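Local structure of iron binding protein FbpA (Mannheimia haemolytica, 1Q35) at residues 5-10 against 31-36; 11-16 against 197-202; 97-102 against 230-235; 181-186 against 210-215. The protein binds ferric iron in the periplasm and, as a solute-binding protein, probably hands it to a membrane transporter for uptake. All blocks are in the same frame, centred on the assembly; numbering follows the deposited sequence.

Interaction 1. Residues 5-10 against 31-36; sequences NVYSYR and NIIFAD. With FMT (formic acid), chain C.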
# COMPACT_ATOMS: atom_id res chain seq x y z
N ASN A 5 10.88 -5.66 -19.18
CA ASN A 5 9.44 -5.59 -19.34
C ASN A 5 8.77 -5.52 -17.97
O ASN A 5 8.75 -6.49 -17.22
CB ASN A 5 8.92 -6.81 -20.10
CG ASN A 5 9.55 -6.95 -21.48
OD1 ASN A 5 9.85 -5.96 -22.14
ND2 ASN A 5 9.77 -8.19 -21.90
N VAL A 6 8.21 -4.35 -17.66
CA VAL A 6 7.65 -4.06 -16.35
C VAL A 6 6.12 -4.08 -16.42
O VAL A 6 5.54 -3.49 -17.32
CB VAL A 6 8.13 -2.68 -15.86
CG1 VAL A 6 7.53 -2.32 -14.51
CG2 VAL A 6 9.65 -2.64 -15.81
N TYR A 7 5.50 -4.77 -15.47
CA TYR A 7 4.06 -4.71 -15.26
C TYR A 7 3.84 -4.04 -13.91
O TYR A 7 4.34 -4.51 -12.90
CB TYR A 7 3.45 -6.11 -15.28
CG TYR A 7 3.43 -6.67 -16.68
CD1 TYR A 7 4.60 -7.11 -17.29
CD2 TYR A 7 2.26 -6.71 -17.43
CE1 TYR A 7 4.60 -7.61 -18.58
CE2 TYR A 7 2.25 -7.20 -18.73
CZ TYR A 7 3.43 -7.65 -19.29
OH TYR A 7 3.45 -8.15 -20.58
N SER A 8 3.12 -2.92 -13.90
CA SER A 8 3.03 -2.06 -12.73
C SER A 8 1.61 -1.90 -12.20
O SER A 8 0.72 -1.45 -12.91
CB SER A 8 3.58 -0.67 -13.06
OG SER A 8 3.51 0.18 -11.93
N TYR A 9 1.43 -2.23 -10.92
CA TYR A 9 0.21 -1.90 -10.19
C TYR A 9 0.19 -0.44 -9.74
O TYR A 9 -0.81 0.03 -9.19
CB TYR A 9 0.04 -2.82 -8.98
CG TYR A 9 -0.33 -4.24 -9.35
CD1 TYR A 9 -1.66 -4.60 -9.55
CD2 TYR A 9 0.64 -5.21 -9.51
CE1 TYR A 9 -2.00 -5.90 -9.89
CE2 TYR A 9 0.31 -6.51 -9.85
CZ TYR A 9 -1.01 -6.85 -10.04
OH TYR A 9 -1.32 -8.15 -10.38
N ARG A 10 1.31 0.27 -9.92
CA ARG A 10 1.41 1.69 -9.60
C ARG A 10 1.17 2.53 -10.86
O ARG A 10 1.70 2.23 -11.92
CB ARG A 10 2.80 2.01 -9.04
CG ARG A 10 3.27 1.04 -7.97
CD ARG A 10 4.25 1.63 -6.98
NE ARG A 10 3.63 2.70 -6.20
CZ ARG A 10 4.28 3.42 -5.29
NH1 ARG A 10 3.63 4.37 -4.63
NH2 ARG A 10 5.55 3.16 -5.01
N ASN A 31 10.06 -1.11 -20.92
CA ASN A 31 8.74 -1.27 -21.49
C ASN A 31 7.78 -1.46 -20.34
O ASN A 31 7.99 -2.34 -19.51
CB ASN A 31 8.68 -2.48 -22.43
CG ASN A 31 9.77 -2.45 -23.48
OD1 ASN A 31 9.96 -1.45 -24.16
ND2 ASN A 31 10.49 -3.55 -23.60
N ILE A 32 6.73 -0.65 -20.27
CA ILE A 32 5.83 -0.71 -19.13
C ILE A 32 4.38 -0.85 -19.55
O ILE A 32 3.91 -0.20 -20.48
CB ILE A 32 6.04 0.52 -18.20
CG1 ILE A 32 5.20 0.36 -16.92
CG2 ILE A 32 5.71 1.83 -18.92
CD1 ILE A 32 5.83 0.98 -15.70
N ILE A 33 3.69 -1.76 -18.87
CA ILE A 33 2.26 -1.97 -18.99
C ILE A 33 1.69 -1.81 -17.59
O ILE A 33 2.30 -2.24 -16.61
CB ILE A 33 1.95 -3.37 -19.56
CG1 ILE A 33 2.33 -3.42 -21.05
CG2 ILE A 33 0.47 -3.73 -19.39
CD1 ILE A 33 2.51 -4.83 -21.60
N PHE A 34 0.52 -1.19 -17.49
CA PHE A 34 -0.11 -0.99 -16.21
C PHE A 34 -1.16 -2.07 -16.00
O PHE A 34 -2.01 -2.30 -16.86
CB PHE A 34 -0.64 0.45 -16.12
CG PHE A 34 0.47 1.46 -16.16
CD1 PHE A 34 1.19 1.76 -15.01
CD2 PHE A 34 0.85 2.05 -17.36
CE1 PHE A 34 2.24 2.66 -15.04
CE2 PHE A 34 1.90 2.95 -17.40
CZ PHE A 34 2.60 3.26 -16.24
N ALA A 35 -1.05 -2.76 -14.87
CA ALA A 35 -1.83 -3.96 -14.57
C ALA A 35 -3.33 -3.71 -14.58
O ALA A 35 -3.79 -2.57 -14.44
CB ALA A 35 -1.40 -4.54 -13.24
N ASP A 36 -4.08 -4.80 -14.72
CA ASP A 36 -5.54 -4.74 -14.81
C ASP A 36 -6.16 -5.98 -14.19
O ASP A 36 -5.75 -6.42 -13.12
CB ASP A 36 -5.98 -4.58 -16.27
CG ASP A 36 -5.49 -5.71 -17.16
OD1 ASP A 36 -4.39 -6.26 -16.92
OD2 ASP A 36 -6.14 -6.12 -18.15
C FMT C . 0.18 3.45 -5.32
O1 FMT C . 0.86 3.31 -6.45
O2 FMT C . 0.79 3.56 -4.27

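Interaction 2. Residues 11-16 against 197-202; sequences QPYLIE and SYYYGK. With FMT (formic acid), chain C.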
# COMPACT_ATOMS: atom_id res chain seq x y z
N GLN A 11 0.37 3.59 -10.73
CA GLN A 11 0.10 4.51 -11.84
C GLN A 11 1.35 5.33 -12.13
O GLN A 11 2.21 5.48 -11.26
CB GLN A 11 -1.08 5.42 -11.51
CG GLN A 11 -2.42 4.70 -11.49
CD GLN A 11 -2.90 4.34 -12.88
OE1 GLN A 11 -2.95 5.19 -13.77
NE2 GLN A 11 -3.27 3.08 -13.08
N PRO A 12 1.47 5.86 -13.35
CA PRO A 12 2.68 6.59 -13.76
C PRO A 12 3.16 7.64 -12.76
O PRO A 12 4.35 7.73 -12.52
CB PRO A 12 2.26 7.25 -15.08
CG PRO A 12 1.23 6.36 -15.63
CD PRO A 12 0.51 5.75 -14.46
N TYR A 13 2.25 8.42 -12.16
CA TYR A 13 2.68 9.53 -11.31
C TYR A 13 3.48 9.07 -10.08
O TYR A 13 4.27 9.85 -9.54
CB TYR A 13 1.50 10.44 -10.93
CG TYR A 13 0.58 9.97 -9.83
CD1 TYR A 13 -0.15 8.79 -9.94
CD2 TYR A 13 0.38 10.75 -8.69
CE1 TYR A 13 -1.02 8.38 -8.93
CE2 TYR A 13 -0.48 10.35 -7.68
CZ TYR A 13 -1.17 9.17 -7.80
OH TYR A 13 -2.04 8.78 -6.79
N LEU A 14 3.29 7.82 -9.65
CA LEU A 14 4.00 7.27 -8.49
C LEU A 14 5.15 6.30 -8.81
O LEU A 14 5.74 5.73 -7.90
CB LEU A 14 2.99 6.60 -7.55
CG LEU A 14 2.05 7.57 -6.82
CD1 LEU A 14 0.89 6.82 -6.17
CD2 LEU A 14 2.80 8.37 -5.79
N ILE A 15 5.48 6.12 -10.09
CA ILE A 15 6.58 5.21 -10.45
C ILE A 15 7.42 5.67 -11.65
O ILE A 15 8.61 5.34 -11.73
CB ILE A 15 6.04 3.77 -10.65
CG1 ILE A 15 7.17 2.73 -10.61
CG2 ILE A 15 5.24 3.65 -11.94
CD1 ILE A 15 7.95 2.68 -9.32
N GLU A 16 6.83 6.42 -12.57
CA GLU A 16 7.55 6.90 -13.76
C GLU A 16 8.85 7.64 -13.44
O GLU A 16 9.84 7.40 -14.12
CB GLU A 16 6.63 7.77 -14.63
CG GLU A 16 7.18 8.09 -16.02
CD GLU A 16 6.20 8.91 -16.83
OE1 GLU A 16 6.47 10.11 -17.04
OE2 GLU A 16 5.17 8.35 -17.25
N SER A 197 -0.85 6.82 3.94
CA SER A 197 -0.15 8.00 4.43
C SER A 197 0.44 8.87 3.33
O SER A 197 0.32 10.09 3.36
CB SER A 197 0.96 7.56 5.38
OG SER A 197 1.82 6.59 4.77
N TYR A 198 1.09 8.24 2.36
CA TYR A 198 1.82 8.99 1.33
C TYR A 198 0.89 9.89 0.52
O TYR A 198 1.31 10.93 0.02
CB TYR A 198 2.64 8.06 0.42
CG TYR A 198 1.84 6.97 -0.24
CD1 TYR A 198 1.64 5.75 0.41
CD2 TYR A 198 1.24 7.14 -1.47
CE1 TYR A 198 0.89 4.75 -0.14
CE2 TYR A 198 0.48 6.14 -2.05
CZ TYR A 198 0.30 4.94 -1.37
OH TYR A 198 -0.46 3.93 -1.88
N TYR A 199 -0.38 9.52 0.40
CA TYR A 199 -1.34 10.36 -0.32
C TYR A 199 -1.50 11.75 0.30
O TYR A 199 -1.80 12.70 -0.41
CB TYR A 199 -2.71 9.68 -0.43
CG TYR A 199 -2.73 8.52 -1.41
CD1 TYR A 199 -3.11 7.25 -1.00
CD2 TYR A 199 -2.37 8.70 -2.74
CE1 TYR A 199 -3.13 6.18 -1.89
CE2 TYR A 199 -2.38 7.63 -3.63
CZ TYR A 199 -2.77 6.38 -3.20
OH TYR A 199 -2.78 5.32 -4.07
N TYR A 200 -1.31 11.88 1.61
CA TYR A 200 -1.38 13.20 2.26
C TYR A 200 -0.31 14.13 1.69
O TYR A 200 -0.59 15.29 1.36
CB TYR A 200 -1.24 13.06 3.77
CG TYR A 200 -1.70 14.26 4.54
CD1 TYR A 200 -0.80 15.09 5.19
CD2 TYR A 200 -3.06 14.57 4.66
CE1 TYR A 200 -1.22 16.20 5.91
CE2 TYR A 200 -3.49 15.67 5.39
CZ TYR A 200 -2.57 16.48 6.01
OH TYR A 200 -2.98 17.58 6.74
N GLY A 201 0.91 13.62 1.54
CA GLY A 201 1.99 14.38 0.93
C GLY A 201 1.77 14.66 -0.55
O GLY A 201 2.03 15.77 -1.03
N LYS A 202 1.27 13.67 -1.28
CA LYS A 202 0.94 13.88 -2.69
C LYS A 202 -0.09 15.00 -2.85
O LYS A 202 0.05 15.84 -3.74
CB LYS A 202 0.41 12.60 -3.32
CG LYS A 202 1.44 11.48 -3.47
CD LYS A 202 2.66 11.88 -4.29
CE LYS A 202 2.32 12.27 -5.72
NZ LYS A 202 3.47 12.85 -6.45
C FMT C . 0.18 3.45 -5.32
O1 FMT C . 0.86 3.31 -6.45
O2 FMT C . 0.79 3.56 -4.27
O HOH W 1 5.37 10.99 -7.30
O HOH W 2 -2.63 6.03 -6.77

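Interaction 3. Residues 97-102 against 230-235; sequences GLTTRA and NISGVV. With FMT (formic acid), chain C.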
# COMPACT_ATOMS: atom_id res chain seq x y z
N GLY A 97 10.56 -5.83 -0.75
CA GLY A 97 9.93 -4.56 -0.42
C GLY A 97 10.82 -3.40 -0.85
O GLY A 97 12.04 -3.46 -0.71
N LEU A 98 10.19 -2.35 -1.36
CA LEU A 98 10.88 -1.15 -1.82
C LEU A 98 10.52 0.09 -0.99
O LEU A 98 11.34 0.99 -0.83
CB LEU A 98 10.57 -0.89 -3.29
CG LEU A 98 11.12 -1.94 -4.26
CD1 LEU A 98 10.58 -1.69 -5.66
CD2 LEU A 98 12.65 -1.95 -4.26
N THR A 99 9.27 0.16 -0.51
CA THR A 99 8.86 1.19 0.45
C THR A 99 7.91 0.58 1.44
O THR A 99 7.34 -0.48 1.20
CB THR A 99 8.12 2.35 -0.23
OG1 THR A 99 6.91 1.84 -0.81
CG2 THR A 99 8.92 2.97 -1.37
N THR A 100 7.72 1.27 2.57
CA THR A 100 6.56 1.00 3.42
C THR A 100 5.65 2.22 3.41
O THR A 100 6.04 3.33 3.07
CB THR A 100 6.93 0.60 4.87
OG1 THR A 100 7.54 1.70 5.56
CG2 THR A 100 7.92 -0.56 4.90
N ARG A 101 4.40 1.95 3.78
CA ARG A 101 3.36 2.96 3.85
C ARG A 101 2.46 2.58 5.01
O ARG A 101 2.34 1.40 5.36
CB ARG A 101 2.57 3.03 2.54
CG ARG A 101 2.03 1.71 2.03
CD ARG A 101 2.93 1.00 1.02
NE ARG A 101 3.14 1.76 -0.21
CZ ARG A 101 2.29 1.84 -1.25
NH1 ARG A 101 2.63 2.56 -2.29
NH2 ARG A 101 1.11 1.22 -1.26
N ALA A 102 1.84 3.58 5.62
CA ALA A 102 0.91 3.36 6.72
C ALA A 102 -0.51 3.57 6.22
O ALA A 102 -0.78 4.50 5.45
CB ALA A 102 1.20 4.32 7.86
N ASN A 230 2.05 -1.57 5.23
CA ASN A 230 2.10 -2.44 4.07
C ASN A 230 3.25 -1.95 3.17
O ASN A 230 3.89 -0.94 3.49
CB ASN A 230 0.72 -2.42 3.38
CG ASN A 230 0.45 -3.62 2.47
OD1 ASN A 230 1.36 -4.34 2.05
ND2 ASN A 230 -0.83 -3.83 2.15
N ILE A 231 3.55 -2.66 2.10
CA ILE A 231 4.72 -2.35 1.27
C ILE A 231 4.38 -2.15 -0.19
O ILE A 231 3.45 -2.77 -0.71
CB ILE A 231 5.77 -3.49 1.34
CG1 ILE A 231 5.16 -4.87 1.04
CG2 ILE A 231 6.48 -3.49 2.68
CD1 ILE A 231 6.16 -5.86 0.46
N SER A 232 5.14 -1.29 -0.85
CA SER A 232 5.30 -1.42 -2.29
C SER A 232 6.47 -2.37 -2.47
O SER A 232 7.37 -2.42 -1.64
CB SER A 232 5.53 -0.08 -3.00
OG SER A 232 6.89 0.31 -3.01
N GLY A 233 6.45 -3.14 -3.54
CA GLY A 233 7.47 -4.14 -3.71
C GLY A 233 7.63 -4.60 -5.13
O GLY A 233 7.14 -3.98 -6.08
N VAL A 234 8.34 -5.71 -5.28
CA VAL A 234 8.68 -6.20 -6.60
C VAL A 234 8.99 -7.68 -6.55
O VAL A 234 9.53 -8.19 -5.56
CB VAL A 234 9.85 -5.39 -7.20
CG1 VAL A 234 11.13 -5.57 -6.39
CG2 VAL A 234 10.05 -5.74 -8.65
N VAL A 235 8.60 -8.36 -7.63
CA VAL A 235 8.97 -9.74 -7.89
C VAL A 235 9.54 -9.81 -9.31
O VAL A 235 9.12 -9.06 -10.20
CB VAL A 235 7.78 -10.72 -7.73
CG1 VAL A 235 7.12 -10.54 -6.38
CG2 VAL A 235 6.78 -10.55 -8.85
C FMT C . 0.18 3.45 -5.32
O1 FMT C . 0.86 3.31 -6.45
O2 FMT C . 0.79 3.56 -4.27

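Interaction 4. Residues 181-186 against 210-215; sequences QVKAIK and KSWAEA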
# COMPACT_ATOMS: atom_id res chain seq x y z
N GLN A 181 -11.58 10.31 -0.39
CA GLN A 181 -12.20 10.36 0.93
C GLN A 181 -11.80 11.63 1.67
O GLN A 181 -12.59 12.17 2.45
CB GLN A 181 -11.85 9.14 1.80
CG GLN A 181 -11.83 7.79 1.11
CD GLN A 181 -13.11 7.49 0.36
OE1 GLN A 181 -14.20 7.62 0.91
NE2 GLN A 181 -12.98 7.07 -0.89
N VAL A 182 -10.57 12.08 1.45
CA VAL A 182 -10.09 13.32 2.07
C VAL A 182 -10.75 14.55 1.41
O VAL A 182 -11.05 15.53 2.08
CB VAL A 182 -8.55 13.40 2.07
CG1 VAL A 182 -8.08 14.68 2.74
CG2 VAL A 182 -7.97 12.16 2.79
N LYS A 183 -11.00 14.50 0.10
CA LYS A 183 -11.82 15.51 -0.55
C LYS A 183 -13.18 15.59 0.13
O LYS A 183 -13.71 16.68 0.36
CB LYS A 183 -11.99 15.20 -2.03
CG LYS A 183 -12.73 16.27 -2.83
CD LYS A 183 -12.93 15.85 -4.28
CE LYS A 183 -13.40 17.01 -5.15
NZ LYS A 183 -13.92 16.54 -6.46
N ALA A 184 -13.75 14.44 0.46
CA ALA A 184 -15.06 14.39 1.10
C ALA A 184 -15.01 14.98 2.51
O ALA A 184 -15.96 15.61 2.94
CB ALA A 184 -15.58 12.96 1.13
N ILE A 185 -13.90 14.80 3.23
CA ILE A 185 -13.71 15.47 4.51
C ILE A 185 -13.71 16.98 4.31
O ILE A 185 -14.39 17.73 5.03
CB ILE A 185 -12.39 15.01 5.20
CG1 ILE A 185 -12.49 13.55 5.65
CG2 ILE A 185 -12.08 15.92 6.39
CD1 ILE A 185 -11.19 12.96 6.19
N LYS A 186 -12.97 17.45 3.32
CA LYS A 186 -12.92 18.89 3.03
C LYS A 186 -14.33 19.44 2.76
O LYS A 186 -14.68 20.52 3.26
CB LYS A 186 -11.99 19.16 1.85
CG LYS A 186 -11.88 20.63 1.46
CD LYS A 186 -12.50 20.89 0.11
CE LYS A 186 -12.14 22.28 -0.40
NZ LYS A 186 -13.10 22.72 -1.44
N LYS A 210 -4.27 20.36 -2.59
CA LYS A 210 -3.67 20.80 -1.33
C LYS A 210 -4.74 21.24 -0.33
O LYS A 210 -4.60 21.00 0.87
CB LYS A 210 -2.67 21.92 -1.60
CG LYS A 210 -1.87 22.40 -0.41
CD LYS A 210 -1.44 23.87 -0.56
CE LYS A 210 -0.99 24.25 -1.96
NZ LYS A 210 -2.05 24.97 -2.72
N SER A 211 -5.82 21.85 -0.81
CA SER A 211 -6.92 22.27 0.05
C SER A 211 -7.63 21.08 0.71
O SER A 211 -8.18 21.21 1.81
CB SER A 211 -7.94 23.12 -0.71
OG SER A 211 -8.63 22.38 -1.70
N TRP A 212 -7.61 19.92 0.05
CA TRP A 212 -8.17 18.71 0.63
C TRP A 212 -7.36 18.31 1.86
O TRP A 212 -7.91 18.10 2.94
CB TRP A 212 -8.20 17.54 -0.36
CG TRP A 212 -8.79 17.81 -1.72
CD1 TRP A 212 -9.39 18.96 -2.16
CD2 TRP A 212 -8.82 16.90 -2.81
NE1 TRP A 212 -9.78 18.81 -3.47
CE2 TRP A 212 -9.44 17.55 -3.90
CE3 TRP A 212 -8.37 15.58 -2.99
CZ2 TRP A 212 -9.64 16.93 -5.13
CZ3 TRP A 212 -8.57 14.97 -4.22
CH2 TRP A 212 -9.20 15.64 -5.27
N ALA A 213 -6.04 18.22 1.69
CA ALA A 213 -5.15 17.87 2.79
C ALA A 213 -5.20 18.89 3.91
O ALA A 213 -5.18 18.53 5.07
CB ALA A 213 -3.72 17.71 2.29
N GLU A 214 -5.27 20.18 3.56
CA GLU A 214 -5.30 21.24 4.56
C GLU A 214 -6.54 21.19 5.45
O GLU A 214 -6.51 21.69 6.58
CB GLU A 214 -5.19 22.62 3.88
CG GLU A 214 -3.80 22.89 3.33
CD GLU A 214 -3.72 24.08 2.39
OE1 GLU A 214 -2.59 24.55 2.16
OE2 GLU A 214 -4.76 24.53 1.87
N ALA A 215 -7.62 20.59 4.96
CA ALA A 215 -8.84 20.41 5.73
C ALA A 215 -8.82 19.18 6.63
O ALA A 215 -9.79 18.93 7.34
CB ALA A 215 -10.03 20.34 4.79

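Interaction 1. Residues 5-10 against 31-36
V6 and S8 of 5-10 meet N31, I33 and A35 through four backbone hydrogen bonds, in the alternating pattern of parallel strands. V6 N gives to N31 O at 2.7 Å and V6 O takes I33 N; S8 N then gives to I33 O, and S8 O accepts A35 N at 2.9 Å. The short strand axes run 4.7 Å apart and diverge by 22°, consistent with the twist of a parallel sheet.

On the face bearing N5, Y7 and I33, the amides of N5 and N31 lie side by side and nearly coplanar, N31 ND2 reaching N5 OD1 at 2.9 Å in an almost straight bond (172°); N5 ND2 in turn bonds P51 O. Farther along, I33 CD1 approaches the Y7 ring obliquely, 3.6 Å from Y7 OH. The other face carries V6, S8, I32 and F34: I32 CD1 fills the angle between V6 CG1 and S8 CB, and the rim of the F34 ring meets R10 O, with CD1 3.2 Å from that oxygen. S8 OG, held anti to the backbone N (chi1 -180°), donates to the same R10 O just past the strand. A35 CB stands over one face of the Y9 ring, 3.8 Å from its centroid.

R10 leads away to the formate, which NE and NH1 hold by hydrogen bonds, while its NH2 forms a salt bridge with E268. The pair belongs to the beta-alpha-beta unit of strand 3-8, helix 16-26 and strand 29-34, and strand 54-57 pairs with the far edge of strand 3-8.

Interaction 2. Residues 11-16 against 197-202
Apolar packing between L14 and three side chains of 197-202 makes up much of this contact. The two methyls of L14 divide the work: CD2 lies 3.8 Å from K202 CD, the leucine and lysine chains sliding past each other in opposite directions, whereas CD1 faces the ring carbons CE2 of Y198 and Y199, each at 4.2 Å. K202 is bent at chi2 and chi3 (-58° and -61°), which folds its methylene chain back so that CE also rests 3.9 Å from Y13 CD2.

Y13 and Y199 cross at about a right angle, and the hydroxyl of Y13 comes to the edge of the Y199 ring, OH to CE2 3.4 Å. L14 CG lies over the centre of the Y13 ring, and Y198 CE2 likewise over that of Y199, so neighbours in sequence back both rings.

Polar links are carried by water. One molecule bridges Y13 OH and Y199 OH, 2.8 Å from each; another accepts from K202 NZ and probably donates to Y13 O. The formate makes a weak bond with Y198 OH, O2 being 2.7 Å away, and that hydroxyl is also bonded to N196 ND2.

Y198, Y199 and Y142, which touches both, bind ferric iron in another structure of this protein. Here, without iron, the 11-16 loop faces Y198 and Y199 in an arrangement consistent with the interdomain ligand cleft of periplasmic binding proteins.

Interaction 3. Residues 97-102 against 230-235
S232 O is gripped by two successive amides of the facing strand: L98 N at 2.8 Å, in a nearly straight bond (178°), and T99 N at a weaker 3.4 Å. Two residues opposite one define a classic beta bulge, and the register accordingly shifts by one between the G97-G233 and T99-S232 pairs. L98 psi of -33° marks the departure from regular strand geometry. Beyond the bulge the antiparallel pattern resumes, R101 and N230 forming a hydrogen-bonded pair in which R101 N gives to N230 O and N230 N gives to R101 O at 3.0 Å.

On the face of T99, R101 and S232, the hydroxyls of T99 and S232 approach to 2.7 Å between OG1 and OG, while T99 OG1 is also hydrogen-bonded to E268. R101 doubles back over the neighbouring strand: its chain is bent at chi2 and chi3, its CD packs 3.3 Å from N230 O, and S232 CB lies over one face of the guanidinium. The opposite face, that of T100 and I231, joins their CG2 methyls at 3.9 Å. At the bulge, L98 CD1 reaches V234 CG1.

The chain bends carry R101 NH1 to formate O2 at 2.9 Å and into a salt bridge with E268. R10 serves the same formate, probably from the crystallisation liquor. The two arginines would make the pocket beside Y198 locally positive, consistent with its holding an anion; the carboxylate of E268 would be expected to temper that charge.

Interaction 4. Residues 181-186 against 210-215
K183 stretches across the indole of W212, and its atoms meet the ring in order. CB stands over the centre of the six-membered ring, 3.8 Å from the centroid and 14° off the ring normal, a CH-pi contact. CG moves on to stand above W212 CE2, 3.7 Å from it, and CD follows at 3.6 Å from CZ2. This succession needs a straight chain: CG is anti to the backbone N (chi1 -175°), and every later torsion is also extended, so CB, CG and CD stay over one face, and CE passes just beyond the rim, still 3.8 Å from CZ2.

One turn farther along the same helix, K186 packs on A215 and on the S211 end of the segment. Its CB lies 3.7 Å from A215 CB, and a bend at chi2 sends the rest past S211, where CE comes 3.7 Å from OG. V182 adds a methyl, CG1, set 3.4 Å from W212 O, and I185 CG2 reaches A215 O. The contact therefore relies on van der Waals packing and one aromatic face, with the two lysine chains contributing mainly their hydrocarbon parts.

The short helix axes cross at 69° with a closest approach of 8.1 Å. Helix 178-187 also packs against strands 192-196 and 96-108 through V182 and I185. V182 and W212 both touch M203, so helices 178-187, 198-205 and 210-214 pack mutually.

How the interactions relate
From the N terminus, interaction 1 closes first, a short loop through helix 16-26 within one beta-alpha-beta unit. The 11-16 segment lies inside that loop but pairs with 197-202 much later, so interaction 2 crosses interaction 1, and F34 packs directly on P12 between them. Interaction 3 joins 97-102 to 230-235 and crosses interaction 2; S197 N probably bonds A102 O where they meet. Interaction 4 is nested inside the long loop of interaction 3 and crosses interaction 2, with Y200 OH probably bonded to A213 O. Interactions 1 and 3 share a sheet, and interactions 1, 2 and 3 converge on one formate, whereas interaction 4 packs helices farther out.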